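Local coordinates for CRISPR-associated endoribonuclease Cas6 1 (Methanocaldococcus jannaschii DSM 2661, PDB 5YI6), which probably cleaves CRISPR transcripts as an RNA-binding endoribonuclease, yielding the CRISPR RNAs used in antiviral defence, at residues A[180-190]-A[206-217]. Sequence-based numbering, arbitrary orientation.
Sequences MNFEFEVLKFR and EMVFKVWGDYDL
The carbonyl O of Val208 is gripped by two successive amides of the facing strand, Leu187 N at 2.7 Å and Lys188 N at 3.2 Å. This double acceptance is the signature of a classic beta bulge: strand 182-190 spends one residue more than strand 206-213, and regular antiparallel pairing resumes at Lys188 with Val208. Because of the extra residue, Leu187 points toward the partner strand, where its CD2 lies 3.7 Å from Lys210 CE and its CD1 adjoins Val208 CG1.

Along the paired strands, the two faces differ in chemistry. One carries Phe184, Val186, Phe189, Met207, Phe209 and Val211. Here the Met207 chain bends at its last torsion (chi3 -73°), bringing CE to 3.5 Å from Val186 CG2. The rings of Phe184 and Phe209 meet obliquely, and Tyr159 of helix 158-174 stacks on Phe184. On the other face the indole of Trp212 lies across the neighbouring strand: Glu183 CB sits over its five-membered ring in a CH-pi contact, 3.8 Å from the centroid, while Glu185 CB meets the indole edge in plane. The Glu183 chain bends away at chi2 (-73°); OE2 receives Asn181 ND2 from above the carboxylate plane, OE1 binds Tyr159 OH and Lys163, and Lys167 holds Asn181 OD1.

Past Gly213 one backbone bond persists, Asp214 N to Asn181 O, and Asp214 OD2 replaces a carbonyl, receiving Asn181 N at 2.7 Å through its anti lone pair. Nearby, Leu217 of helix 215-224 brings CD2 to the ring edge of Phe182, 3.8 Å from CD2 of that ring. Backbone bonds thus unite a hairpin whose first strand edges the C-terminal Cas6 sheet and whose second also pairs with strand 127-130; Phe184 packs on helix 158-174, Phe189 and Met207 meet Pro153, and Glu183 reaches back to the helix through polar bonds.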
ATOM      1  N   MET A 180      19.686  12.450  -1.609  1.00 30.15           N
ATOM      2  CA  MET A 180      18.793  12.782  -2.705  1.00 25.11           C
ATOM      3  C   MET A 180      17.645  13.627  -2.190  1.00 25.87           C
ATOM      4  O   MET A 180      17.411  13.758  -0.986  1.00 22.62           O
ATOM      5  CB  MET A 180      18.265  11.516  -3.388  1.00 22.39           C
ATOM      6  CG  MET A 180      19.323  10.806  -4.163  1.00 22.34           C
ATOM      7  SD  MET A 180      18.748   9.316  -4.978  1.00 26.17           S
ATOM      8  CE  MET A 180      18.453   8.265  -3.522  1.00 26.07           C
ATOM      9  N   ASN A 181      16.913  14.202  -3.134  1.00 24.18           N
ATOM     10  CA  ASN A 181      15.799  15.046  -2.785  1.00 20.18           C
ATOM     11  C   ASN A 181      14.727  14.894  -3.858  1.00 19.10           C
ATOM     12  O   ASN A 181      14.991  14.422  -4.966  1.00 21.25           O
ATOM     13  CB  ASN A 181      16.241  16.505  -2.630  1.00 26.37           C
ATOM     14  CG  ASN A 181      15.121  17.391  -2.151  1.00 26.76           C
ATOM     15  OD1 ASN A 181      14.541  17.151  -1.096  1.00 26.86           O
ATOM     16  ND2 ASN A 181      14.836  18.459  -2.898  1.00 31.04           N
ATOM     17  N   PHE A 182      13.504  15.231  -3.486  1.00 21.27           N
ATOM     18  CA  PHE A 182      12.444  15.355  -4.469  1.00 22.21           C
ATOM     19  C   PHE A 182      11.495  16.436  -3.988  1.00 24.07           C
ATOM     20  O   PHE A 182      11.575  16.903  -2.845  1.00 23.42           O
ATOM     21  CB  PHE A 182      11.725  14.009  -4.699  1.00 17.10           C
ATOM     22  CG  PHE A 182      10.719  13.657  -3.624  1.00 17.86           C
ATOM     23  CD1 PHE A 182       9.355  13.769  -3.870  1.00 23.36           C
ATOM     24  CD2 PHE A 182      11.131  13.171  -2.378  1.00 19.82           C
ATOM     25  CE1 PHE A 182       8.425  13.430  -2.896  1.00 23.07           C
ATOM     26  CE2 PHE A 182      10.198  12.810  -1.411  1.00 19.65           C
ATOM     27  CZ  PHE A 182       8.849  12.954  -1.660  1.00 21.98           C
ATOM     28  N   GLU A 183      10.600  16.859  -4.891  1.00 19.28           N
ATOM     29  CA  GLU A 183       9.554  17.825  -4.583  1.00 18.97           C
ATOM     30  C   GLU A 183       8.266  17.345  -5.240  1.00 17.56           C
ATOM     31  O   GLU A 183       8.278  16.438  -6.078  1.00 18.41           O
ATOM     32  CB  GLU A 183       9.915  19.235  -5.082  1.00 22.07           C
ATOM     33  CG  GLU A 183      11.320  19.702  -4.679  1.00 24.31           C
ATOM     34  CD  GLU A 183      11.447  20.064  -3.200  1.00 25.34           C
ATOM     35  OE1 GLU A 183      10.419  20.142  -2.483  1.00 22.36           O
ATOM     36  OE2 GLU A 183      12.592  20.327  -2.766  1.00 25.15           O
ATOM     37  N   PHE A 184       7.155  17.955  -4.842  1.00 23.66           N
ATOM     38  CA  PHE A 184       5.893  17.543  -5.411  1.00 22.65           C
ATOM     39  C   PHE A 184       4.878  18.664  -5.345  1.00 25.54           C
ATOM     40  O   PHE A 184       5.020  19.633  -4.595  1.00 21.80           O
ATOM     41  CB  PHE A 184       5.357  16.264  -4.735  1.00 17.74           C
ATOM     42  CG  PHE A 184       4.991  16.406  -3.285  1.00 19.14           C
ATOM     43  CD1 PHE A 184       3.674  16.598  -2.893  1.00 19.42           C
ATOM     44  CD2 PHE A 184       5.966  16.240  -2.294  1.00 21.17           C
ATOM     45  CE1 PHE A 184       3.343  16.677  -1.517  1.00 22.82           C
ATOM     46  CE2 PHE A 184       5.646  16.303  -0.944  1.00 20.74           C
ATOM     47  CZ  PHE A 184       4.329  16.520  -0.539  1.00 20.10           C
ATOM     48  N   GLU A 185       3.821  18.497  -6.131  1.00 23.19           N
ATOM     49  CA  GLU A 185       2.707  19.426  -6.118  1.00 20.84           C
ATOM     50  C   GLU A 185       1.435  18.600  -6.069  1.00 20.11           C
ATOM     51  O   GLU A 185       1.208  17.751  -6.941  1.00 23.53           O
ATOM     52  CB  GLU A 185       2.712  20.339  -7.340  1.00 25.34           C
ATOM     53  CG  GLU A 185       1.503  21.255  -7.360  1.00 38.13           C
ATOM     54  CD  GLU A 185       1.398  22.079  -8.639  1.00 56.01           C
ATOM     55  OE1 GLU A 185       2.335  22.021  -9.475  1.00 59.84           O
ATOM     56  OE2 GLU A 185       0.372  22.781  -8.801  1.00 62.25           O
ATOM     57  N   VAL A 186       0.625  18.847  -5.052  1.00 23.46           N
ATOM     58  CA  VAL A 186      -0.641  18.143  -4.884  1.00 29.19           C
ATOM     59  C   VAL A 186      -1.639  18.722  -5.874  1.00 28.05           C
ATOM     60  O   VAL A 186      -1.918  19.927  -5.860  1.00 24.97           O
ATOM     61  CB  VAL A 186      -1.153  18.267  -3.441  1.00 25.73           C
ATOM     62  CG1 VAL A 186      -2.514  17.533  -3.269  1.00 26.61           C
ATOM     63  CG2 VAL A 186      -0.123  17.728  -2.485  1.00 26.11           C
ATOM     64  N   LEU A 187      -2.179  17.869  -6.736  1.00 21.27           N
ATOM     65  CA  LEU A 187      -3.190  18.316  -7.682  1.00 25.04           C
ATOM     66  C   LEU A 187      -4.585  18.147  -7.124  1.00 28.10           C
ATOM     67  O   LEU A 187      -5.476  18.949  -7.434  1.00 31.28           O
ATOM     68  CB  LEU A 187      -3.081  17.536  -8.989  1.00 25.72           C
ATOM     69  CG  LEU A 187      -1.699  17.587  -9.627  1.00 28.60           C
ATOM     70  CD1 LEU A 187      -1.699  16.802 -10.888  1.00 24.57           C
ATOM     71  CD2 LEU A 187      -1.293  19.048  -9.883  1.00 31.40           C
ATOM     72  N   LYS A 188      -4.784  17.129  -6.294  1.00 25.13           N
ATOM     73  CA  LYS A 188      -6.114  16.860  -5.763  1.00 25.21           C
ATOM     74  C   LYS A 188      -5.969  15.954  -4.553  1.00 25.27           C
ATOM     75  O   LYS A 188      -5.104  15.079  -4.549  1.00 24.37           O
ATOM     76  CB  LYS A 188      -6.977  16.197  -6.846  1.00 33.17           C
ATOM     77  CG  LYS A 188      -8.380  15.789  -6.438  1.00 45.43           C
ATOM     78  CD  LYS A 188      -8.976  14.874  -7.521  1.00 55.22           C
ATOM     79  CE  LYS A 188     -10.424  14.477  -7.207  1.00 65.34           C
ATOM     80  NZ  LYS A 188     -11.100  13.790  -8.353  1.00 63.98           N
ATOM     81  N   PHE A 189      -6.805  16.153  -3.535  1.00 23.67           N
ATOM     82  CA  PHE A 189      -6.808  15.209  -2.418  1.00 22.57           C
ATOM     83  C   PHE A 189      -8.181  15.167  -1.770  1.00 25.80           C
ATOM     84  O   PHE A 189      -8.946  16.127  -1.830  1.00 25.35           O
ATOM     85  CB  PHE A 189      -5.714  15.522  -1.375  1.00 25.07           C
ATOM     86  CG  PHE A 189      -6.149  16.440  -0.264  1.00 29.99           C
ATOM     87  CD1 PHE A 189      -6.679  15.928   0.914  1.00 31.04           C
ATOM     88  CD2 PHE A 189      -5.999  17.812  -0.389  1.00 37.04           C
ATOM     89  CE1 PHE A 189      -7.073  16.781   1.950  1.00 31.96           C
ATOM     90  CE2 PHE A 189      -6.389  18.670   0.642  1.00 34.54           C
ATOM     91  CZ  PHE A 189      -6.916  18.154   1.805  1.00 33.40           C
ATOM     92  N   ARG A 190      -8.487  14.023  -1.173  1.00 24.26           N
ATOM     93  CA  ARG A 190      -9.725  13.777  -0.443  1.00 27.44           C
ATOM     94  C   ARG A 190      -9.336  13.040   0.829  1.00 25.21           C
ATOM     95  O   ARG A 190      -8.616  12.025   0.753  1.00 23.57           O
ATOM     96  CB  ARG A 190     -10.722  12.930  -1.243  1.00 27.42           C
ATOM     97  CG  ARG A 190     -11.118  13.535  -2.568  1.00 46.11           C
ATOM     98  CD  ARG A 190     -12.022  14.736  -2.352  1.00 60.99           C
ATOM     99  NE  ARG A 190     -12.527  15.291  -3.614  1.00 72.28           N
ATOM    100  CZ  ARG A 190     -11.919  16.241  -4.325  1.00 77.96           C
ATOM    101  NH1 ARG A 190     -10.769  16.764  -3.914  1.00 72.31           N
ATOM    102  NH2 ARG A 190     -12.468  16.672  -5.452  1.00 84.72           N
ATOM    103  N   GLU A 206      -6.335  10.323   0.076  1.00 18.52           N
ATOM    104  CA  GLU A 206      -6.386   9.891  -1.321  1.00 19.40           C
ATOM    105  C   GLU A 206      -5.923  11.068  -2.168  1.00 23.31           C
ATOM    106  O   GLU A 206      -6.480  12.166  -2.054  1.00 24.02           O
ATOM    107  CB  GLU A 206      -7.817   9.474  -1.676  1.00 21.52           C
ATOM    108  CG  GLU A 206      -8.055   9.125  -3.116  1.00 34.49           C
ATOM    109  CD  GLU A 206      -9.499   8.664  -3.333  1.00 53.06           C
ATOM    110  OE1 GLU A 206     -10.305   9.450  -3.881  1.00 52.01           O
ATOM    111  OE2 GLU A 206      -9.835   7.540  -2.890  1.00 58.91           O
ATOM    112  N   MET A 207      -4.882  10.893  -2.973  1.00 16.14           N
ATOM    113  CA  MET A 207      -4.388  12.105  -3.621  1.00 21.26           C
ATOM    114  C   MET A 207      -3.706  11.818  -4.946  1.00 22.40           C
ATOM    115  O   MET A 207      -3.278  10.694  -5.246  1.00 21.25           O
ATOM    116  CB  MET A 207      -3.446  12.895  -2.699  1.00 26.06           C
ATOM    117  CG  MET A 207      -2.275  12.127  -2.213  1.00 26.75           C
ATOM    118  SD  MET A 207      -1.431  13.037  -0.864  1.00 31.41           S
ATOM    119  CE  MET A 207      -0.663  14.307  -1.774  1.00 22.92           C
ATOM    120  N   VAL A 208      -3.661  12.878  -5.751  1.00 17.02           N
ATOM    121  CA  VAL A 208      -2.987  12.921  -7.037  1.00 19.77           C
ATOM    122  C   VAL A 208      -1.964  14.045  -6.955  1.00 21.60           C
ATOM    123  O   VAL A 208      -2.306  15.167  -6.533  1.00 21.22           O
ATOM    124  CB  VAL A 208      -3.970  13.184  -8.191  1.00 20.87           C
ATOM    125  CG1 VAL A 208      -3.223  13.146  -9.507  1.00 21.70           C
ATOM    126  CG2 VAL A 208      -5.098  12.161  -8.173  1.00 27.98           C
ATOM    127  N   PHE A 209      -0.727  13.753  -7.380  1.00 20.95           N
ATOM    128  CA  PHE A 209       0.340  14.740  -7.219  1.00 18.54           C
ATOM    129  C   PHE A 209       1.394  14.573  -8.298  1.00 25.00           C
ATOM    130  O   PHE A 209       1.629  13.476  -8.794  1.00 21.00           O
ATOM    131  CB  PHE A 209       0.990  14.698  -5.806  1.00 17.86           C
ATOM    132  CG  PHE A 209       1.583  13.352  -5.381  1.00 18.51           C
ATOM    133  CD1 PHE A 209       2.962  13.191  -5.280  1.00 20.35           C
ATOM    134  CD2 PHE A 209       0.761  12.297  -4.982  1.00 21.13           C
ATOM    135  CE1 PHE A 209       3.521  11.969  -4.836  1.00 22.51           C
ATOM    136  CE2 PHE A 209       1.305  11.075  -4.560  1.00 24.83           C
ATOM    137  CZ  PHE A 209       2.693  10.915  -4.476  1.00 19.43           C
ATOM    138  N   LYS A 210       2.003  15.692  -8.680  1.00 17.58           N
ATOM    139  CA  LYS A 210       3.136  15.710  -9.589  1.00 22.17           C
ATOM    140  C   LYS A 210       4.413  15.625  -8.770  1.00 18.67           C
ATOM    141  O   LYS A 210       4.476  16.190  -7.683  1.00 19.49           O
ATOM    142  CB  LYS A 210       3.150  17.014 -10.384  1.00 29.16           C
ATOM    143  CG  LYS A 210       2.147  17.071 -11.503  1.00 47.61           C
ATOM    144  CD  LYS A 210       2.392  18.282 -12.383  1.00 55.73           C
ATOM    145  CE  LYS A 210       1.811  19.541 -11.749  1.00 62.98           C
ATOM    146  NZ  LYS A 210       2.737  20.254 -10.813  1.00 59.77           N
ATOM    147  N   VAL A 211       5.430  14.951  -9.301  1.00 18.05           N
ATOM    148  CA  VAL A 211       6.714  14.839  -8.609  1.00 21.18           C
ATOM    149  C   VAL A 211       7.848  15.232  -9.532  1.00 19.76           C
ATOM    150  O   VAL A 211       7.776  15.070 -10.755  1.00 20.78           O
ATOM    151  CB  VAL A 211       7.014  13.425  -8.058  1.00 22.85           C
ATOM    152  CG1 VAL A 211       6.142  13.102  -6.900  1.00 27.95           C
ATOM    153  CG2 VAL A 211       6.887  12.347  -9.204  1.00 18.29           C
ATOM    154  N   TRP A 212       8.929  15.713  -8.927  1.00 18.17           N
ATOM    155  CA  TRP A 212      10.149  15.951  -9.670  1.00 20.33           C
ATOM    156  C   TRP A 212      11.313  15.850  -8.675  1.00 20.88           C
ATOM    157  O   TRP A 212      11.115  15.846  -7.453  1.00 21.65           O
ATOM    158  CB  TRP A 212      10.090  17.308 -10.412  1.00 17.21           C
ATOM    159  CG  TRP A 212       9.935  18.537  -9.531  1.00 19.81           C
ATOM    160  CD1 TRP A 212      10.949  19.338  -9.068  1.00 20.08           C
ATOM    161  CD2 TRP A 212       8.727  19.114  -9.046  1.00 22.27           C
ATOM    162  NE1 TRP A 212      10.448  20.360  -8.333  1.00 21.83           N
ATOM    163  CE2 TRP A 212       9.084  20.253  -8.297  1.00 25.47           C
ATOM    164  CE3 TRP A 212       7.366  18.778  -9.164  1.00 21.10           C
ATOM    165  CZ2 TRP A 212       8.150  21.060  -7.684  1.00 25.61           C
ATOM    166  CZ3 TRP A 212       6.437  19.576  -8.548  1.00 24.21           C
ATOM    167  CH2 TRP A 212       6.832  20.708  -7.806  1.00 24.32           C
ATOM    168  N   GLY A 213      12.528  15.746  -9.205  1.00 21.17           N
ATOM    169  CA  GLY A 213      13.708  15.565  -8.378  1.00 27.57           C
ATOM    170  C   GLY A 213      14.449  14.299  -8.752  1.00 24.57           C
ATOM    171  O   GLY A 213      14.453  13.878  -9.911  1.00 26.51           O
ATOM    172  N   ASP A 214      15.067  13.677  -7.742  1.00 20.22           N
ATOM    173  CA  ASP A 214      15.947  12.545  -7.991  1.00 18.74           C
ATOM    174  C   ASP A 214      15.122  11.284  -8.236  1.00 22.85           C
ATOM    175  O   ASP A 214      14.349  10.860  -7.373  1.00 22.47           O
ATOM    176  CB  ASP A 214      16.909  12.347  -6.818  1.00 22.92           C
ATOM    177  CG  ASP A 214      17.896  13.490  -6.683  1.00 28.43           C
ATOM    178  OD1 ASP A 214      18.436  13.910  -7.724  1.00 29.81           O
ATOM    179  OD2 ASP A 214      18.084  14.009  -5.562  1.00 25.74           O
ATOM    180  N   TYR A 215      15.305  10.695  -9.421  1.00 17.66           N
ATOM    181  CA  TYR A 215      14.556   9.513  -9.819  1.00 23.70           C
ATOM    182  C   TYR A 215      14.701   8.375  -8.812  1.00 25.76           C
ATOM    183  O   TYR A 215      13.707   7.736  -8.456  1.00 20.93           O
ATOM    184  CB  TYR A 215      15.020   9.068 -11.203  1.00 18.76           C
ATOM    185  CG  TYR A 215      14.416   7.764 -11.661  1.00 22.12           C
ATOM    186  CD1 TYR A 215      13.135   7.717 -12.219  1.00 26.57           C
ATOM    187  CD2 TYR A 215      15.129   6.582 -11.570  1.00 30.54           C
ATOM    188  CE1 TYR A 215      12.605   6.506 -12.672  1.00 23.05           C
ATOM    189  CE2 TYR A 215      14.587   5.373 -11.989  1.00 32.37           C
ATOM    190  CZ  TYR A 215      13.329   5.351 -12.539  1.00 26.11           C
ATOM    191  OH  TYR A 215      12.806   4.143 -12.971  1.00 26.84           O
ATOM    192  N   ASP A 216      15.921   8.108  -8.320  1.00 22.49           N
ATOM    193  CA  ASP A 216      16.100   6.946  -7.442  1.00 21.01           C
ATOM    194  C   ASP A 216      15.324   7.092  -6.129  1.00 18.73           C
ATOM    195  O   ASP A 216      14.819   6.094  -5.586  1.00 22.53           O
ATOM    196  CB  ASP A 216      17.594   6.721  -7.172  1.00 24.94           C
ATOM    197  CG  ASP A 216      18.307   6.108  -8.351  1.00 36.33           C
ATOM    198  OD1 ASP A 216      17.629   5.663  -9.298  1.00 34.93           O
ATOM    199  OD2 ASP A 216      19.550   6.119  -8.354  1.00 38.30           O
ATOM    200  N   LEU A 217      15.186   8.316  -5.618  1.00 18.16           N
ATOM    201  CA  LEU A 217      14.409   8.508  -4.399  1.00 18.62           C
ATOM    202  C   LEU A 217      12.909   8.377  -4.678  1.00 15.62           C
ATOM    203  O   LEU A 217      12.166   7.795  -3.879  1.00 15.08           O
ATOM    204  CB  LEU A 217      14.731   9.863  -3.778  1.00 16.57           C
ATOM    205  CG  LEU A 217      14.012  10.228  -2.472  1.00 18.44           C
ATOM    206  CD1 LEU A 217      14.190   9.141  -1.407  1.00 18.83           C
ATOM    207  CD2 LEU A 217      14.521  11.573  -1.945  1.00 18.18           C
TER